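Local coordinates for cytochrome P450 reductase (Amycolatopsis methanolica 239, PDB 5OGX), which passes electrons from NADH, through FAD and a [2Fe-2S] cluster, to a partner cytochrome P450 that O-demethylates guaiacol and other lignin-derived aromatics, at residues R88-A91 with D92-R95; P221-G224 with I225-A229; A257-A260 with E261-G265; F284-D287 with A288-D292. All blocks are in the same frame, centred on the assembly; numbering follows the deposited sequence. Where two conformers were deposited one is given.

Contact 1. Residues R88-A91 with D92-R95; sequences RSTA and DAGR. Unlike the reference sequence in segment 88-91: Ala91 (reference Ser). Unlike the reference sequence in segment 92-95: Asp92 (reference Glu).
The carbonyl oxygen of Thr90 takes the amide hydrogen of Ala93, with N to O at 3.0 Å and an N-H...O angle of 153°, and so closes the type I beta turn that runs from Thr90 to Ala93. The donor stands well above the carbonyl plane, 60° out of it. A type II turn from Asp92 to Arg95 follows directly; its closing bond, Arg95 N to Asp92 O, is weak at 3.4 Å. Gly94 has positive phi, where a side chain would crowd the preceding carbonyl oxygen. A water sits between two carbonyls of the first turn, 2.7 Å from Ala93 O and 3.1 Å from Ala91 O; it has more acceptors in reach than protons, so these bonds may alternate.

The loop leaves strand 85-88 of the mixed sheet in the ferredoxin-like [2Fe-2S] part of the protein, with the Ser89 side chain about 10 Å from the cluster. Its inner side is closely packed: Ser89 and Ala93 both rest on Val9 of strand 5-9, while Ser89 also touches Met33 and Pro34, the residues of the sodium site. Asp92, by contrast, lies at the surface and brushes Trp32, and Arg95 makes a cation-pi contact with the same indole. Ser89 OG, anti to the backbone N (chi1 177°), lies 3.6 Å from Ala93 CB. Where the inner side is most compressed, that methyl meets Ser89 CB at 3.4 Å, closer than usual for two carbons.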
loop_
_atom_site.group_PDB
_atom_site.type_symbol
_atom_site.label_atom_id
_atom_site.label_comp_id
_atom_site.label_asym_id
_atom_site.label_seq_id
_atom_site.Cartn_x
_atom_site.Cartn_y
_atom_site.Cartn_z
ATOM N N ARG A 88 -17.402 12.590 10.279
ATOM C CA ARG A 88 -16.276 12.651 11.200
ATOM C C ARG A 88 -15.393 11.454 10.933
ATOM O O ARG A 88 -15.860 10.309 10.952
ATOM C CB ARG A 88 -16.718 12.654 12.661
ATOM C CG ARG A 88 -15.500 12.663 13.613
ATOM C CD ARG A 88 -15.915 12.625 15.065
ATOM N NE ARG A 88 -16.665 11.422 15.418
ATOM C CZ ARG A 88 -16.135 10.213 15.566
ATOM N NH1 ARG A 88 -14.832 10.017 15.402
ATOM N NH2 ARG A 88 -16.917 9.196 15.907
ATOM N N SER A 89 -14.120 11.729 10.676
ATOM C CA SER A 89 -13.126 10.688 10.483
ATOM C C SER A 89 -12.182 10.754 11.677
ATOM O O SER A 89 -12.629 10.980 12.803
ATOM C CB SER A 89 -12.404 10.883 9.139
ATOM O OG SER A 89 -11.372 9.931 8.927
ATOM N N THR A 90 -10.886 10.568 11.459
ATOM C CA THR A 90 -9.945 10.722 12.557
ATOM C C THR A 90 -9.611 12.196 12.770
ATOM O O THR A 90 -9.944 13.060 11.958
ATOM C CB THR A 90 -8.655 9.967 12.261
ATOM O OG1 THR A 90 -8.120 10.501 11.053
ATOM C CG2 THR A 90 -8.908 8.485 12.064
ATOM N N ALA A 91 -8.902 12.472 13.869
ATOM C CA ALA A 91 -8.579 13.851 14.232
ATOM C C ALA A 91 -7.833 14.572 13.116
ATOM O O ALA A 91 -8.051 15.770 12.888
ATOM C CB ALA A 91 -7.750 13.875 15.514
ATOM N N ASP A 92 -6.940 13.866 12.422
ATOM C CA ASP A 92 -6.124 14.489 11.387
ATOM C C ASP A 92 -6.819 14.578 10.036
ATOM O O ASP A 92 -6.275 15.206 9.128
ATOM C CB ASP A 92 -4.810 13.718 11.203
ATOM C CG ASP A 92 -3.847 13.935 12.348
ATOM O OD1 ASP A 92 -4.127 14.792 13.209
ATOM O OD2 ASP A 92 -2.809 13.244 12.387
ATOM N N ALA A 93 -7.992 13.974 9.871
ATOM C CA ALA A 93 -8.668 14.041 8.584
ATOM C C ALA A 93 -8.975 15.491 8.232
ATOM O O ALA A 93 -9.270 16.313 9.103
ATOM C CB ALA A 93 -9.958 13.219 8.615
ATOM N N GLY A 94 -8.895 15.803 6.944
ATOM C CA GLY A 94 -9.045 17.154 6.460
ATOM C C GLY A 94 -7.752 17.853 6.074
ATOM O O GLY A 94 -7.807 18.866 5.361
ATOM N N ARG A 95 -6.607 17.370 6.550
ATOM C CA ARG A 95 -5.324 17.932 6.148
ATOM C C ARG A 95 -5.113 17.764 4.644
ATOM O O ARG A 95 -5.762 16.950 3.988
ATOM C CB ARG A 95 -4.177 17.258 6.898
ATOM C CG ARG A 95 -3.952 15.789 6.534
ATOM C CD ARG A 95 -2.567 15.317 6.987
ATOM N NE ARG A 95 -2.364 13.869 6.881
ATOM C CZ ARG A 95 -2.048 13.227 5.756
ATOM N NH1 ARG A 95 -1.924 13.895 4.618
ATOM N NH2 ARG A 95 -1.858 11.903 5.762
HETATM O O HOH W 1 -10.767 16.028 11.351
#

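Contact 2. Residues P221-G224 with I225-A229; sequences PLVG and IARTA
Thr228 OG1 turns back beside its own backbone N (chi1 -57°) and thereby reaches Gly224 O one helical turn earlier, while Arg227, in the conformer given, is bent at chi3 (-76°) and folds its guanidinium alongside Val223. The Thr228 hydroxyl donates to Gly224 O at 2.7 Å, and the amide Thr228 N reaches the same oxygen at 3.0 Å. The two donors approach from opposite faces of the carbonyl plane, tilted from it by about 30° each, so Gly224 O is gripped twice. A valine in place of Thr228 would probably leave this carbonyl with the amide bond alone, its second, hydroxyl grip lost. Before it, the ordinary i to i+4 ladder holds the helix: Ile225 N binds Pro221 O at 2.9 Å and Ala226 N binds Leu222 O at 2.8 Å.

In that same conformer Val223 and Arg227 run side by side, pointing the same way, with Val223 CG1 at 3.6 Å from Arg227 NE; the second conformer makes this packing tentative. The guanidinium's main polar partners lie beyond the helix: NH1 bonds Ala152 O and NH2 forms a salt bridge with Glu157.

Helix 219-232 is the crossover of the beta-alpha-beta unit that joins strands 210-215 and 238-244 in the NAD-binding domain. Leu222 and Ile225 press on Leu212 of the first strand, Pro221 and Ile225 meet strand 300-305, and Val223 and Arg227 face helix 253-262.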
loop_
_atom_site.group_PDB
_atom_site.type_symbol
_atom_site.label_atom_id
_atom_site.label_comp_id
_atom_site.label_asym_id
_atom_site.label_seq_id
_atom_site.Cartn_x
_atom_site.Cartn_y
_atom_site.Cartn_z
ATOM N N PRO A 221 6.381 -1.727 -1.981
ATOM C CA PRO A 221 6.374 -0.414 -1.320
ATOM C C PRO A 221 7.520 -0.271 -0.347
ATOM O O PRO A 221 7.952 0.851 -0.059
ATOM C CB PRO A 221 5.020 -0.380 -0.593
ATOM C CG PRO A 221 4.751 -1.821 -0.280
ATOM C CD PRO A 221 5.252 -2.565 -1.515
ATOM N N LEU A 222 8.036 -1.390 0.159
ATOM C CA LEU A 222 9.141 -1.319 1.104
ATOM C C LEU A 222 10.415 -0.830 0.430
ATOM O O LEU A 222 11.267 -0.216 1.083
ATOM C CB LEU A 222 9.357 -2.687 1.736
ATOM C CG LEU A 222 8.140 -3.370 2.347
ATOM C CD1 LEU A 222 8.582 -4.724 2.870
ATOM C CD2 LEU A 222 7.507 -2.553 3.481
ATOM N N VAL A 223 10.552 -1.077 -0.871
ATOM C CA VAL A 223 11.691 -0.543 -1.610
ATOM C C VAL A 223 11.663 0.979 -1.580
ATOM O O VAL A 223 12.674 1.634 -1.293
ATOM C CB VAL A 223 11.691 -1.083 -3.051
ATOM C CG1 VAL A 223 12.821 -0.425 -3.850
ATOM C CG2 VAL A 223 11.803 -2.595 -3.043
ATOM N N GLY A 224 10.493 1.569 -1.837
ATOM C CA GLY A 224 10.416 3.022 -1.823
ATOM C C GLY A 224 10.557 3.592 -0.421
ATOM O O GLY A 224 11.219 4.617 -0.215
ATOM N N ILE A 225 9.929 2.944 0.558
ATOM C CA ILE A 225 9.999 3.428 1.934
ATOM C C ILE A 225 11.432 3.345 2.462
ATOM O O ILE A 225 11.935 4.284 3.085
ATOM C CB ILE A 225 9.019 2.648 2.829
ATOM C CG1 ILE A 225 7.574 3.021 2.471
ATOM C CG2 ILE A 225 9.292 2.953 4.306
ATOM C CD1 ILE A 225 6.563 1.984 2.909
ATOM N N ALA A 226 12.096 2.204 2.250
ATOM C CA ALA A 226 13.462 2.042 2.750
ATOM C C ALA A 226 14.411 3.054 2.118
ATOM O O ALA A 226 15.234 3.666 2.811
ATOM C CB ALA A 226 13.957 0.620 2.481
ATOM N N ARG A 227 14.321 3.236 0.798
ATOM C CA ARG A 227 15.195 4.206 0.144
ATOM C C ARG A 227 14.919 5.618 0.640
ATOM O O ARG A 227 15.848 6.413 0.821
ATOM C CB ARG A 227 15.025 4.130 -1.371
ATOM C CG ARG A 227 15.611 2.882 -1.994
ATOM C CD ARG A 227 15.674 3.023 -3.508
ATOM N NE ARG A 227 14.376 2.852 -4.159
ATOM C CZ ARG A 227 14.066 3.374 -5.345
ATOM N NH1 ARG A 227 12.866 3.164 -5.885
ATOM N NH2 ARG A 227 14.956 4.114 -5.990
ATOM N N THR A 228 13.647 5.955 0.851
ATOM C CA THR A 228 13.327 7.286 1.355
ATOM C C THR A 228 13.873 7.486 2.762
ATOM O O THR A 228 14.425 8.548 3.075
ATOM C CB THR A 228 11.810 7.500 1.337
ATOM O OG1 THR A 228 11.335 7.309 -0.010
ATOM C CG2 THR A 228 11.475 8.910 1.823
ATOM N N ALA A 229 13.733 6.471 3.621
ATOM C CA ALA A 229 14.184 6.607 5.000
ATOM C C ALA A 229 15.690 6.760 5.055
ATOM O O ALA A 229 16.218 7.507 5.885
ATOM C CB ALA A 229 13.750 5.385 5.815
#

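Contact 3. Residues A257-A260 with E261-G265; sequences AEIA and EEHPG. Unlike the reference sequence in segment 261-265: Glu262 (reference Gln).
Ile259 O accepts the amide of His263 at 3.0 Å, nearly along the C=O axis, and this carbonyl anchors the closely packed side of the contact. It also lies near the plane of the His263 ring at the CD2 edge, 3.4 Å from that carbon. The imidazole gets there because its CG stands beside the backbone N (chi1 -66°), which folds the ring back over the preceding turn. Its CD2 then meets the CG2 branch of Ile259 at 4.0 Å, the two side chains crossing at a slant. Glu262 CG lies over one face of the ring, offset toward the rim. The ring nitrogen ND1 is hydrogen-bonded to Pro234 O, and both Ile259 and His263 rest on Leu230 of helix 219-232.

Residues 257-262 are the C-terminal end of helix 253-262, the crossover between strands 238-244 and 266-272 in the NAD-binding domain. His263 is the first residue to depart from helical angles, and the backbone ladder frays around it: Glu262 N shares weak bonds between Glu258 O and Ile259 O, the latter at 3.1 Å, and His263 N makes a second, weak bond to Ala260 O.

On the solvent side the Glu261 side chain is held more loosely. Bent at chi2 (-52°), it lays its CG over Ala257 O at 3.4 Å, and its carboxylate is linked to that carbonyl only through a water, which donates to Glu261 OE2 at a short 2.5 Å and to Ala257 O at 3.2 Å, although the backbone here is well bonded, Glu261 N lying 2.9 Å from Ala257 O.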
loop_
_atom_site.group_PDB
_atom_site.type_symbol
_atom_site.label_atom_id
_atom_site.label_comp_id
_atom_site.label_asym_id
_atom_site.label_seq_id
_atom_site.Cartn_x
_atom_site.Cartn_y
_atom_site.Cartn_z
ATOM N N ALA A 257 22.004 -4.981 -2.866
ATOM C CA ALA A 257 23.417 -5.013 -2.512
ATOM C C ALA A 257 24.039 -3.630 -2.646
ATOM O O ALA A 257 24.853 -3.225 -1.807
ATOM C CB ALA A 257 24.158 -6.032 -3.382
ATOM N N GLU A 258 23.638 -2.871 -3.670
ATOM C CA GLU A 258 24.151 -1.509 -3.819
ATOM C C GLU A 258 23.678 -0.613 -2.683
ATOM O O GLU A 258 24.436 0.238 -2.204
ATOM C CB GLU A 258 23.728 -0.924 -5.167
ATOM C CG GLU A 258 24.542 -1.445 -6.334
ATOM C CD GLU A 258 24.557 -0.488 -7.513
ATOM O OE1 GLU A 258 23.939 0.595 -7.411
ATOM O OE2 GLU A 258 25.191 -0.821 -8.541
ATOM N N ILE A 259 22.430 -0.789 -2.237
ATOM C CA ILE A 259 21.943 -0.011 -1.096
ATOM C C ILE A 259 22.775 -0.323 0.139
ATOM O O ILE A 259 23.233 0.581 0.849
ATOM C CB ILE A 259 20.442 -0.269 -0.852
ATOM C CG1 ILE A 259 19.633 0.165 -2.078
ATOM C CG2 ILE A 259 19.984 0.524 0.392
ATOM C CD1 ILE A 259 18.135 -0.178 -2.008
ATOM N N ALA A 260 23.022 -1.609 0.388
ATOM C CA ALA A 260 23.792 -2.006 1.565
ATOM C C ALA A 260 25.231 -1.494 1.507
ATOM O O ALA A 260 25.805 -1.133 2.536
ATOM C CB ALA A 260 23.786 -3.525 1.711
ATOM N N GLU A 261 25.831 -1.446 0.323
ATOM C CA GLU A 261 27.222 -0.987 0.291
ATOM C C GLU A 261 27.306 0.481 0.688
ATOM O O GLU A 261 28.272 0.896 1.336
ATOM C CB GLU A 261 27.834 -1.229 -1.087
ATOM C CG GLU A 261 28.157 -2.706 -1.403
ATOM C CD GLU A 261 29.010 -3.412 -0.333
ATOM O OE1 GLU A 261 30.071 -2.885 0.046
ATOM O OE2 GLU A 261 28.626 -4.509 0.123
ATOM N N GLU A 262 26.247 1.255 0.409
ATOM C CA GLU A 262 26.249 2.682 0.703
ATOM C C GLU A 262 25.790 3.000 2.119
ATOM O O GLU A 262 26.230 4.002 2.698
ATOM C CB GLU A 262 25.353 3.417 -0.298
ATOM C CG GLU A 262 25.540 4.919 -0.331
ATOM C CD GLU A 262 27.000 5.323 -0.486
ATOM O OE1 GLU A 262 27.718 4.708 -1.307
ATOM O OE2 GLU A 262 27.429 6.259 0.216
ATOM N N HIS A 263 24.933 2.156 2.687
ATOM C CA HIS A 263 24.247 2.439 3.947
ATOM C C HIS A 263 24.580 1.344 4.946
ATOM O O HIS A 263 23.975 0.260 4.899
ATOM C CB HIS A 263 22.742 2.513 3.689
ATOM C CG HIS A 263 22.352 3.669 2.822
ATOM N ND1 HIS A 263 22.338 4.968 3.284
ATOM C CD2 HIS A 263 22.020 3.730 1.512
ATOM C CE1 HIS A 263 21.990 5.778 2.302
ATOM N NE2 HIS A 263 21.788 5.053 1.217
ATOM N N PRO A 264 25.544 1.559 5.849
ATOM C CA PRO A 264 26.022 0.451 6.692
ATOM C C PRO A 264 24.988 -0.083 7.656
ATOM O O PRO A 264 25.163 -1.200 8.157
ATOM C CB PRO A 264 27.216 1.066 7.442
ATOM C CG PRO A 264 27.634 2.240 6.572
ATOM C CD PRO A 264 26.322 2.787 6.068
ATOM N N GLY A 265 23.914 0.671 7.922
ATOM C CA GLY A 265 22.835 0.201 8.772
ATOM C C GLY A 265 21.755 -0.574 8.058
ATOM O O GLY A 265 20.842 -1.107 8.703
HETATM O O HOH W 2 26.355 -5.499 -0.083
#

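Contact 4. Residues F284-D287 with A288-D292; sequences FPTD and AFVED
Helix 285-292 of the NAD-binding domain opens here, with Phe284 at its N-cap position and Pro285 as its first helical residue. The carbonyl of Phe284 starts the ladder by accepting Ala288 N at 3.3 Å, with the donor in the carbonyl plane. The same amide also leans weakly on Pro285 O, whose straighter donor is Phe289 N, at 3.2 Å and an N-H...O angle of 160°. Thereafter the bonds become more regular: Val290 N reaches Thr286 O at 3.1 Å with an almost straight N-H...O angle of 173°, and Glu291 N reaches Asp287 O at 3.0 Å.

Side chains add to these carbonyl contacts. In the conformer given, Val290 has its CG2 branch beside the backbone N, which lays that methyl against Thr286 O at 3.3 Å. Glu291 likewise has CG on the N side and is extended beyond it, so that CG passes 3.3 Å from Asp287 O and the carboxylate runs back along the previous turn. Its OE2 stays 6.0 Å from Asp287 OD2, a separation between like charges. Glu291 OE1 forms a salt bridge with Arg281, a guanidinium that Asp292 OD2 shares.

The inner side of the helix faces the parallel sheet. Phe289 swings its ring away from the preceding turn, CG anti to the backbone N (chi1 166°), onto Val211 and Ile213 of strand 210-215, where it meets Trp299 edge-to-face and Phe317 of helix 307-319. Pro285 and Thr286 rest on Ile213, and Ala288 on Tyr241 of strand 238-244.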
loop_
_atom_site.group_PDB
_atom_site.type_symbol
_atom_site.label_atom_id
_atom_site.label_comp_id
_atom_site.label_asym_id
_atom_site.label_seq_id
_atom_site.Cartn_x
_atom_site.Cartn_y
_atom_site.Cartn_z
ATOM N N PHE A 284 10.015 -18.364 8.052
ATOM C CA PHE A 284 9.099 -17.301 7.721
ATOM C C PHE A 284 9.694 -15.962 8.161
ATOM O O PHE A 284 10.480 -15.916 9.108
ATOM C CB PHE A 284 7.745 -17.585 8.385
ATOM C CG PHE A 284 7.118 -18.880 7.919
ATOM C CD1 PHE A 284 6.402 -18.930 6.741
ATOM C CD2 PHE A 284 7.282 -20.048 8.643
ATOM C CE1 PHE A 284 5.846 -20.111 6.300
ATOM C CE2 PHE A 284 6.721 -21.238 8.207
ATOM C CZ PHE A 284 6.006 -21.269 7.036
ATOM N N PRO A 285 9.389 -14.867 7.464
ATOM C CA PRO A 285 10.242 -13.667 7.600
ATOM C C PRO A 285 10.117 -12.963 8.933
ATOM O O PRO A 285 11.124 -12.481 9.474
ATOM C CB PRO A 285 9.776 -12.774 6.445
ATOM C CG PRO A 285 8.392 -13.252 6.124
ATOM C CD PRO A 285 8.340 -14.711 6.446
ATOM N N THR A 286 8.909 -12.859 9.481
ATOM C CA THR A 286 8.803 -12.289 10.815
ATOM C C THR A 286 9.626 -13.080 11.824
ATOM O O THR A 286 10.248 -12.497 12.720
ATOM C CB THR A 286 7.334 -12.211 11.209
ATOM O OG1 THR A 286 6.691 -11.342 10.265
ATOM C CG2 THR A 286 7.184 -11.637 12.595
ATOM N N ASP A 287 9.681 -14.406 11.671
ATOM C CA ASP A 287 10.502 -15.226 12.562
ATOM C C ASP A 287 11.977 -14.839 12.491
ATOM O O ASP A 287 12.678 -14.859 13.508
ATOM C CB ASP A 287 10.344 -16.707 12.211
ATOM C CG ASP A 287 8.914 -17.196 12.340
ATOM O OD1 ASP A 287 8.079 -16.483 12.937
ATOM O OD2 ASP A 287 8.629 -18.313 11.857
ATOM N N ALA A 288 12.473 -14.512 11.299
ATOM C CA ALA A 288 13.888 -14.179 11.160
ATOM C C ALA A 288 14.224 -12.864 11.854
ATOM O O ALA A 288 15.298 -12.727 12.451
ATOM C CB ALA A 288 14.281 -14.118 9.684
ATOM N N PHE A 289 13.329 -11.875 11.778
ATOM C CA PHE A 289 13.585 -10.629 12.490
ATOM C C PHE A 289 13.627 -10.861 13.991
ATOM O O PHE A 289 14.528 -10.371 14.679
ATOM C CB PHE A 289 12.523 -9.581 12.154
ATOM C CG PHE A 289 12.520 -8.408 13.096
ATOM C CD1 PHE A 289 13.535 -7.467 13.049
ATOM C CD2 PHE A 289 11.472 -8.222 13.997
ATOM C CE1 PHE A 289 13.539 -6.380 13.883
ATOM C CE2 PHE A 289 11.465 -7.127 14.856
ATOM C CZ PHE A 289 12.498 -6.204 14.797
ATOM N N VAL A 290 12.639 -11.596 14.514
ATOM C CA VAL A 290 12.593 -11.896 15.941
ATOM C C VAL A 290 13.880 -12.580 16.383
ATOM O O VAL A 290 14.403 -12.314 17.472
ATOM C CB VAL A 290 11.351 -12.750 16.260
ATOM C CG1 VAL A 290 11.388 -13.219 17.702
ATOM C CG2 VAL A 290 10.076 -11.956 15.978
ATOM N N GLU A 291 14.425 -13.454 15.534
ATOM C CA GLU A 291 15.697 -14.109 15.847
ATOM C C GLU A 291 16.843 -13.102 15.903
ATOM O O GLU A 291 17.718 -13.193 16.771
ATOM C CB GLU A 291 16.017 -15.187 14.807
ATOM C CG GLU A 291 15.197 -16.456 14.911
ATOM C CD GLU A 291 15.258 -17.305 13.643
ATOM O OE1 GLU A 291 16.159 -17.079 12.802
ATOM O OE2 GLU A 291 14.394 -18.196 13.485
ATOM N N ASP A 292 16.870 -12.152 14.970
ATOM C CA ASP A 292 17.955 -11.179 14.876
ATOM C C ASP A 292 17.873 -10.097 15.944
ATOM O O ASP A 292 18.913 -9.597 16.400
ATOM C CB ASP A 292 17.941 -10.507 13.502
ATOM C CG ASP A 292 18.303 -11.450 12.376
ATOM O OD1 ASP A 292 18.876 -12.519 12.649
ATOM O OD2 ASP A 292 18.027 -11.109 11.210
#

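Overall arrangement
Contact 2 is the most buried and contact 3 lies at the surface; contacts 1 and 4 each combine an inner side with an exposed one. Contacts 2, 3 and 4 belong to the NAD-binding domain, on three helices packed about its parallel sheet, and contacts 2 and 3 touch directly, Arg227 CG, in the conformer given, lying 4.0 Å from Ile259 CD1. Contact 4 reaches strand 210-215, as contact 2 does, yet their nearest atoms stay about 9 Å apart. Contact 1 stands separate, near the iron-sulfur cluster, about 26 Å from contact 2 between centres. Its turns have one sound amide bond, one weak one and a water with competing acceptors, whereas the helices repeat i to i+4 bonds, supplemented by a hydroxyl in contact 2 and a water bridge in contact 3.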